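Local coordinates for protein filamentous hemagglutinin (Bordetella pertussis, PDB 1RWR) that serves as a secreted adhesin whose N-terminal TPS domain, a beta-helix, probably directs its export through the two-partner (type V) secretion pathway, at residues 31-36 with 77-82; 153-158 with 177-182. All blocks are in the same frame, centred on the assembly; numbering follows the deposited sequence.

Contact 1: residues 31-36 with 77-82; sequences VSHNKF and LAEVTD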
ATOM      1  N   VAL A  31       5.342  17.526  -0.487  1.00 13.24           N
ATOM      2  CA  VAL A  31       4.115  16.703  -0.528  1.00 13.54           C
ATOM      3  C   VAL A  31       3.016  17.401  -1.342  1.00 13.75           C
ATOM      4  O   VAL A  31       2.610  18.522  -1.030  1.00 13.24           O
ATOM      5  CB  VAL A  31       3.580  16.432   0.908  1.00 14.31           C
ATOM      6  CG1 VAL A  31       2.229  15.691   0.875  1.00 14.41           C
ATOM      7  CG2 VAL A  31       4.612  15.683   1.744  1.00 14.19           C
ATOM      8  N   SER A  32       2.465  16.711  -2.329  1.00 13.59           N
ATOM      9  CA  SER A  32       1.323  17.194  -3.074  1.00 13.91           C
ATOM     10  C   SER A  32       0.100  16.487  -2.491  1.00 14.47           C
ATOM     11  O   SER A  32      -0.013  15.269  -2.603  1.00 13.57           O
ATOM     12  CB  SER A  32       1.479  16.866  -4.546  1.00 13.65           C
ATOM     13  OG  SER A  32       0.299  17.170  -5.289  1.00 13.57           O
ATOM     14  N   HIS A  33      -0.781  17.257  -1.850  1.00 14.24           N
ATOM     15  CA  HIS A  33      -1.959  16.731  -1.169  1.00 14.47           C
ATOM     16  C   HIS A  33      -3.170  16.962  -2.064  1.00 14.53           C
ATOM     17  O   HIS A  33      -3.604  18.093  -2.289  1.00 15.27           O
ATOM     18  CB  HIS A  33      -2.105  17.407   0.203  1.00 14.31           C
ATOM     19  CG  HIS A  33      -3.128  16.775   1.080  1.00 15.40           C
ATOM     20  ND1 HIS A  33      -3.224  17.045   2.427  1.00 17.70           N
ATOM     21  CD2 HIS A  33      -4.119  15.891   0.796  1.00 14.92           C
ATOM     22  CE1 HIS A  33      -4.214  16.339   2.941  1.00 17.58           C
ATOM     23  NE2 HIS A  33      -4.776  15.627   1.973  1.00 17.88           N
ATOM     24  N   ASN A  34      -3.687  15.873  -2.623  1.00 14.06           N
ATOM     25  CA  ASN A  34      -4.770  15.920  -3.570  1.00 14.06           C
ATOM     26  C   ASN A  34      -6.007  15.287  -2.958  1.00 14.19           C
ATOM     27  O   ASN A  34      -5.971  14.116  -2.573  1.00 14.59           O
ATOM     28  CB  ASN A  34      -4.379  15.148  -4.806  1.00 13.88           C
ATOM     29  CG  ASN A  34      -3.170  15.741  -5.472  1.00 13.82           C
ATOM     30  OD1 ASN A  34      -3.322  16.721  -6.216  1.00 13.30           O
ATOM     31  ND2 ASN A  34      -1.943  15.268  -5.096  1.00 12.40           N
ATOM     32  N   LYS A  35      -7.064  16.067  -2.808  1.00 14.05           N
ATOM     33  CA  LYS A  35      -8.332  15.554  -2.278  1.00 15.02           C
ATOM     34  C   LYS A  35      -9.236  15.245  -3.429  1.00 14.32           C
ATOM     35  O   LYS A  35      -9.264  15.975  -4.427  1.00 15.19           O
ATOM     36  CB  LYS A  35      -8.985  16.547  -1.314  1.00 15.80           C
ATOM     37  CG  LYS A  35      -8.254  16.628   0.041  1.00 19.83           C
ATOM     38  CD  LYS A  35      -8.802  17.746   0.886  1.00 24.80           C
ATOM     39  CE  LYS A  35      -8.065  17.862   2.198  1.00 28.12           C
ATOM     40  NZ  LYS A  35      -8.631  16.906   3.223  1.00 30.59           N
ATOM     41  N   PHE A  36      -9.974  14.155  -3.293  1.00 14.75           N
ATOM     42  CA  PHE A  36     -10.921  13.676  -4.278  1.00 14.54           C
ATOM     43  C   PHE A  36     -12.223  13.303  -3.614  1.00 15.01           C
ATOM     44  O   PHE A  36     -12.234  12.681  -2.549  1.00 13.93           O
ATOM     45  CB  PHE A  36     -10.405  12.390  -4.916  1.00 15.29           C
ATOM     46  CG  PHE A  36      -9.219  12.571  -5.802  1.00 13.94           C
ATOM     47  CD1 PHE A  36      -9.382  12.742  -7.158  1.00 13.78           C
ATOM     48  CD2 PHE A  36      -7.925  12.581  -5.267  1.00 14.40           C
ATOM     49  CE1 PHE A  36      -8.277  12.912  -8.002  1.00 15.37           C
ATOM     50  CE2 PHE A  36      -6.838  12.732  -6.119  1.00 14.05           C
ATOM     51  CZ  PHE A  36      -7.021  12.899  -7.474  1.00 15.01           C
ATOM     52  N   LEU A  77       0.024  12.374  -2.521  1.00 12.21           N
ATOM     53  CA  LEU A  77      -1.053  11.824  -1.759  1.00 12.07           C
ATOM     54  C   LEU A  77      -2.373  12.105  -2.463  1.00 11.82           C
ATOM     55  O   LEU A  77      -2.666  13.259  -2.800  1.00 12.02           O
ATOM     56  CB  LEU A  77      -1.094  12.561  -0.434  1.00 12.52           C
ATOM     57  CG  LEU A  77      -2.252  12.288   0.517  1.00 12.95           C
ATOM     58  CD1 LEU A  77      -2.356  10.820   0.954  1.00 14.28           C
ATOM     59  CD2 LEU A  77      -2.041  13.184   1.734  1.00 14.21           C
ATOM     60  N   ALA A  78      -3.146  11.059  -2.680  1.00 11.90           N
ATOM     61  CA  ALA A  78      -4.498  11.130  -3.166  1.00 12.26           C
ATOM     62  C   ALA A  78      -5.365  10.656  -2.017  1.00 12.82           C
ATOM     63  O   ALA A  78      -5.264   9.495  -1.627  1.00 13.89           O
ATOM     64  CB  ALA A  78      -4.693  10.182  -4.394  1.00 11.63           C
ATOM     65  N   GLU A  79      -6.188  11.544  -1.470  1.00 12.01           N
ATOM     66  CA  GLU A  79      -7.056  11.260  -0.327  1.00 13.23           C
ATOM     67  C   GLU A  79      -8.502  11.399  -0.736  1.00 13.73           C
ATOM     68  O   GLU A  79      -8.878  12.433  -1.267  1.00 14.15           O
ATOM     69  CB  GLU A  79      -6.808  12.297   0.784  1.00 13.40           C
ATOM     70  CG  GLU A  79      -7.661  12.067   2.010  1.00 14.60           C
ATOM     71  CD  GLU A  79      -7.655  13.220   3.008  1.00 17.96           C
ATOM     72  OE1 GLU A  79      -6.910  14.182   2.815  1.00 21.43           O
ATOM     73  OE2 GLU A  79      -8.354  13.123   4.050  1.00 18.61           O
ATOM     74  N   VAL A  80      -9.304  10.375  -0.512  1.00 13.64           N
ATOM     75  CA  VAL A  80     -10.731  10.453  -0.782  1.00 14.37           C
ATOM     76  C   VAL A  80     -11.444  11.036   0.433  1.00 15.66           C
ATOM     77  O   VAL A  80     -11.304  10.530   1.546  1.00 14.22           O
ATOM     78  CB  VAL A  80     -11.324   9.082  -1.131  1.00 14.78           C
ATOM     79  CG1 VAL A  80     -12.868   9.143  -1.199  1.00 16.44           C
ATOM     80  CG2 VAL A  80     -10.777   8.584  -2.433  1.00 16.99           C
ATOM     81  N   THR A  81     -12.252  12.077   0.190  1.00 18.06           N
ATOM     82  CA  THR A  81     -12.944  12.792   1.260  1.00 19.91           C
ATOM     83  C   THR A  81     -14.423  12.429   1.443  1.00 22.23           C
ATOM     84  O   THR A  81     -15.000  12.809   2.459  1.00 25.18           O
ATOM     85  CB  THR A  81     -12.889  14.276   1.012  1.00 20.54           C
ATOM     86  OG1 THR A  81     -13.675  14.542  -0.156  1.00 21.07           O
ATOM     87  CG2 THR A  81     -11.544  14.714   0.691  1.00 19.22           C
ATOM     88  N   ASP A  82     -15.031  11.725   0.504  1.00 22.48           N
ATOM     89  CA  ASP A  82     -16.466  11.393   0.606  1.00 23.53           C
ATOM     90  C   ASP A  82     -16.657   9.970   1.110  1.00 22.01           C
ATOM     91  O   ASP A  82     -15.810   9.532   1.859  1.00 20.24           O
ATOM     92  CB  ASP A  82     -17.205  11.663  -0.685  1.00 24.82           C
ATOM     93  CG  ASP A  82     -18.596  12.234  -0.436  1.00 29.79           C
ATOM     94  OD1 ASP A  82     -19.094  12.114   0.726  1.00 33.27           O
ATOM     95  OD2 ASP A  82     -19.254  12.820  -1.335  1.00 34.82           O
TER

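Contact 2: residues 153-158 with 177-182; sequences NATGLG and QGKPLA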
ATOM      1  N   ASN A 153       1.844  -6.138  -8.674  1.00 12.10           N
ATOM      2  CA  ASN A 153       3.224  -6.152  -9.159  1.00 12.23           C
ATOM      3  C   ASN A 153       3.962  -4.940  -8.579  1.00 11.95           C
ATOM      4  O   ASN A 153       3.773  -3.831  -9.040  1.00 12.50           O
ATOM      5  CB  ASN A 153       3.225  -6.054 -10.685  1.00 12.93           C
ATOM      6  CG  ASN A 153       4.639  -6.024 -11.295  1.00 14.13           C
ATOM      7  OD1 ASN A 153       4.795  -5.694 -12.507  1.00 21.34           O
ATOM      8  ND2 ASN A 153       5.622  -6.353 -10.536  1.00 12.33           N
ATOM      9  N   ALA A 154       4.838  -5.190  -7.627  1.00 11.91           N
ATOM     10  CA  ALA A 154       5.580  -4.151  -6.907  1.00 11.42           C
ATOM     11  C   ALA A 154       6.965  -3.807  -7.505  1.00 12.70           C
ATOM     12  O   ALA A 154       7.725  -3.035  -6.913  1.00 12.80           O
ATOM     13  CB  ALA A 154       5.720  -4.571  -5.475  1.00 12.04           C
ATOM     14  N   THR A 155       7.265  -4.384  -8.669  1.00 13.23           N
ATOM     15  CA  THR A 155       8.550  -4.229  -9.309  1.00 14.29           C
ATOM     16  C   THR A 155       8.865  -2.744  -9.437  1.00 15.07           C
ATOM     17  O   THR A 155       8.032  -1.979  -9.933  1.00 15.34           O
ATOM     18  CB  THR A 155       8.522  -4.860 -10.664  1.00 14.19           C
ATOM     19  OG1 THR A 155       8.196  -6.258 -10.520  1.00 12.88           O
ATOM     20  CG2 THR A 155       9.944  -4.838 -11.293  1.00 15.34           C
ATOM     21  N   GLY A 156      10.064  -2.353  -9.011  1.00 15.72           N
ATOM     22  CA  GLY A 156      10.490  -0.962  -9.181  1.00 15.61           C
ATOM     23  C   GLY A 156      10.271  -0.061  -7.981  1.00 15.22           C
ATOM     24  O   GLY A 156      10.738   1.083  -7.962  1.00 16.19           O
ATOM     25  N   LEU A 157       9.522  -0.551  -7.001  1.00 14.10           N
ATOM     26  CA  LEU A 157       9.281   0.178  -5.747  1.00 13.09           C
ATOM     27  C   LEU A 157      10.314  -0.185  -4.706  1.00 13.31           C
ATOM     28  O   LEU A 157      10.796  -1.341  -4.618  1.00 13.66           O
ATOM     29  CB  LEU A 157       7.919  -0.205  -5.175  1.00 12.41           C
ATOM     30  CG  LEU A 157       6.693   0.033  -6.043  1.00 12.56           C
ATOM     31  CD1 LEU A 157       5.444  -0.594  -5.426  1.00 10.66           C
ATOM     32  CD2 LEU A 157       6.484   1.533  -6.276  1.00 13.27           C
ATOM     33  N   GLY A 158      10.645   0.757  -3.841  1.00 12.75           N
ATOM     34  CA  GLY A 158      11.426   0.401  -2.691  1.00 12.47           C
ATOM     35  C   GLY A 158      10.621  -0.422  -1.696  1.00 12.18           C
ATOM     36  O   GLY A 158      11.090  -1.448  -1.181  1.00 11.77           O
ATOM     37  N   GLN A 177      10.541 -11.841 -11.366  1.00 24.02           N
ATOM     38  CA  GLN A 177      11.650 -12.724 -11.115  1.00 25.39           C
ATOM     39  C   GLN A 177      12.943 -12.063 -11.615  1.00 25.79           C
ATOM     40  O   GLN A 177      13.028 -11.602 -12.754  1.00 25.26           O
ATOM     41  CB  GLN A 177      11.375 -14.086 -11.813  1.00 25.59           C
ATOM     42  CG  GLN A 177      12.239 -15.224 -11.292  1.00 27.19           C
ATOM     43  CD  GLN A 177      11.665 -15.807 -10.037  1.00 29.01           C
ATOM     44  OE1 GLN A 177      12.198 -15.580  -8.937  1.00 33.18           O
ATOM     45  NE2 GLN A 177      10.556 -16.494 -10.172  1.00 28.95           N
ATOM     46  N   GLY A 178      13.922 -11.951 -10.722  1.00 26.75           N
ATOM     47  CA  GLY A 178      15.193 -11.333 -11.066  1.00 28.61           C
ATOM     48  C   GLY A 178      15.257  -9.818 -11.182  1.00 29.83           C
ATOM     49  O   GLY A 178      16.334  -9.274 -11.483  1.00 30.60           O
ATOM     50  N   LYS A 179      14.145  -9.132 -10.928  1.00 30.37           N
ATOM     51  CA  LYS A 179      14.052  -7.668 -11.064  1.00 31.11           C
ATOM     52  C   LYS A 179      14.180  -7.049  -9.664  1.00 30.79           C
ATOM     53  O   LYS A 179      14.279  -7.778  -8.676  1.00 29.93           O
ATOM     54  CB  LYS A 179      12.726  -7.281 -11.728  1.00 32.14           C
ATOM     55  CG  LYS A 179      12.775  -6.983 -13.224  1.00 34.39           C
ATOM     56  CD  LYS A 179      13.920  -7.630 -13.933  1.00 35.05           C
ATOM     57  CE  LYS A 179      13.728  -7.574 -15.435  1.00 35.78           C
ATOM     58  NZ  LYS A 179      13.478  -8.925 -15.949  1.00 36.42           N
ATOM     59  N   PRO A 180      14.249  -5.715  -9.578  1.00 30.59           N
ATOM     60  CA  PRO A 180      14.447  -5.066  -8.272  1.00 29.32           C
ATOM     61  C   PRO A 180      13.304  -5.410  -7.367  1.00 25.73           C
ATOM     62  O   PRO A 180      12.151  -5.158  -7.741  1.00 26.28           O
ATOM     63  CB  PRO A 180      14.475  -3.567  -8.611  1.00 29.56           C
ATOM     64  CG  PRO A 180      14.868  -3.535 -10.073  1.00 31.05           C
ATOM     65  CD  PRO A 180      14.154  -4.723 -10.668  1.00 31.21           C
ATOM     66  N   LEU A 181      13.608  -6.016  -6.219  1.00 23.48           N
ATOM     67  CA  LEU A 181      12.537  -6.519  -5.359  1.00 20.33           C
ATOM     68  C   LEU A 181      12.115  -5.509  -4.316  1.00 17.34           C
ATOM     69  O   LEU A 181      12.934  -5.001  -3.556  1.00 14.92           O
ATOM     70  CB  LEU A 181      13.000  -7.757  -4.673  1.00 21.58           C
ATOM     71  CG  LEU A 181      12.145  -8.750  -3.941  1.00 24.62           C
ATOM     72  CD1 LEU A 181      10.864  -9.171  -4.626  1.00 26.11           C
ATOM     73  CD2 LEU A 181      13.035  -9.990  -3.743  1.00 26.51           C
ATOM     74  N   ALA A 182      10.824  -5.239  -4.276  1.00 14.51           N
ATOM     75  CA  ALA A 182      10.251  -4.353  -3.254  1.00 14.05           C
ATOM     76  C   ALA A 182      10.157  -5.033  -1.902  1.00 13.00           C
ATOM     77  O   ALA A 182       9.898  -6.226  -1.809  1.00 13.88           O
ATOM     78  CB  ALA A 182       8.879  -3.907  -3.679  1.00 14.25           C
TER
HETATM   79  O   HOH W   1      12.157  -2.331  -6.376  1.00 33.99           O
HETATM   80  O   HOH W   2      13.421  -2.583  -2.212  1.00 29.30           O

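Contact 1: residues 31-36 with 77-82
The imidazole ring of His33 has CD2 of Leu77 over one face, a CH-pi contact 3.7 Å from the ring centroid. At the ring edge lies the carboxylate of Glu79, turned only 26° from the ring plane. NE2 of His33 donates in the ring plane to OE1 of Glu79 at 2.7 Å, nearly along the C-O axis of that oxygen. The Phe36 ring, on the other face of the sheet, has O of Glu79 at its edge, near the ring plane. CB of Ala78 approaches CE2 of Phe36 obliquely at 3.8 Å, and Phe39 meets the ring edge-to-face. Strands 31-36 and 77-80 are parallel neighbours in one long sheet of the beta-helix, with 31-36 an edge strand within the chain.

OE1 of Glu79 is gripped twice, since NZ of Lys35 forms a salt bridge to it at 3.2 Å from above the carboxylate plane. Arg128 holds OE2. Three positive or potentially positive groups would probably stabilise the carboxylate as an anion.

CG of Asn34 stands anti to the carbonyl carbon (chi1 -61°). This sends ND2 of Asn34 to OG of Ser32 and to O of Leu77, while OD1 accepts from Thr9 OG1 and Ala24 N. O of Leu77 also accepts from Asn34 N at 2.8 Å.

Contact 2: residues 153-158 with 177-182
CB of Ala182 points into the turn formed by residues 154-157. CB of Ala182 lies 3.7 Å from CB of Ala154. CB of Leu157 is a little farther off. Two carbonyl oxygens also sit close to this methyl, the nearer being O of Leu157, 3.3 Å from CB of Ala182. Of the Leu157 side chain, CB is the atom that comes near the methyl. Its CG is anti to the carbonyl carbon (chi1 -58°), and the side chain runs on to Ala119 and Leu122 of strand 119-125.

Residues 154-157 form a type II beta turn, with Gly156 at its third position. Gly156 has a positive phi, and a side chain there would jam against the carbonyl O of Thr155. Both segments are loops leading into neighbouring parallel strands of the beta-helix, 159-164 and 183-188.

Thr155 divides its two branches between different partners. OG1 of Thr155 stands anti to the carbonyl carbon (chi1 -59°). This puts the methyl CG2 of Thr155 anti to the backbone N, where it meets CB of Lys179 at 3.7 Å, the two side chains crossing at a slant. The hydroxyl OG1 of Thr155 accepts from ND2 of Asn153 at 2.6 Å, nearly in the amide plane, and is also bonded to the backbone N of Lys176. The chain of Lys179 bends at chi2 (24°), and its amine end leads away from Thr155. One water joins the two backbones, donating to O of Gly158 and to O of Leu181, each at 2.8 Å.

Overall arrangement
Contact 1 comes first along the chain and closes before contact 2 opens. Their centres are 26 Å apart, on opposite sides of the centre of the chain, and their nearest atoms are about 13 Å apart. Both relate to the same long parallel sheet: contact 1 lies in it, and contact 2 lies in loops just before two of its strands. Contact 1 pairs its first two strands, 31-36 and 75-80, at one edge of the sheet. Further along, contact 2 joins the loops that precede 159-164 and 183-188, two strands adjacent in the sheet. Both fall in the TPS secretion domain, where they represent two ways of joining neighbouring layers of the beta-helix.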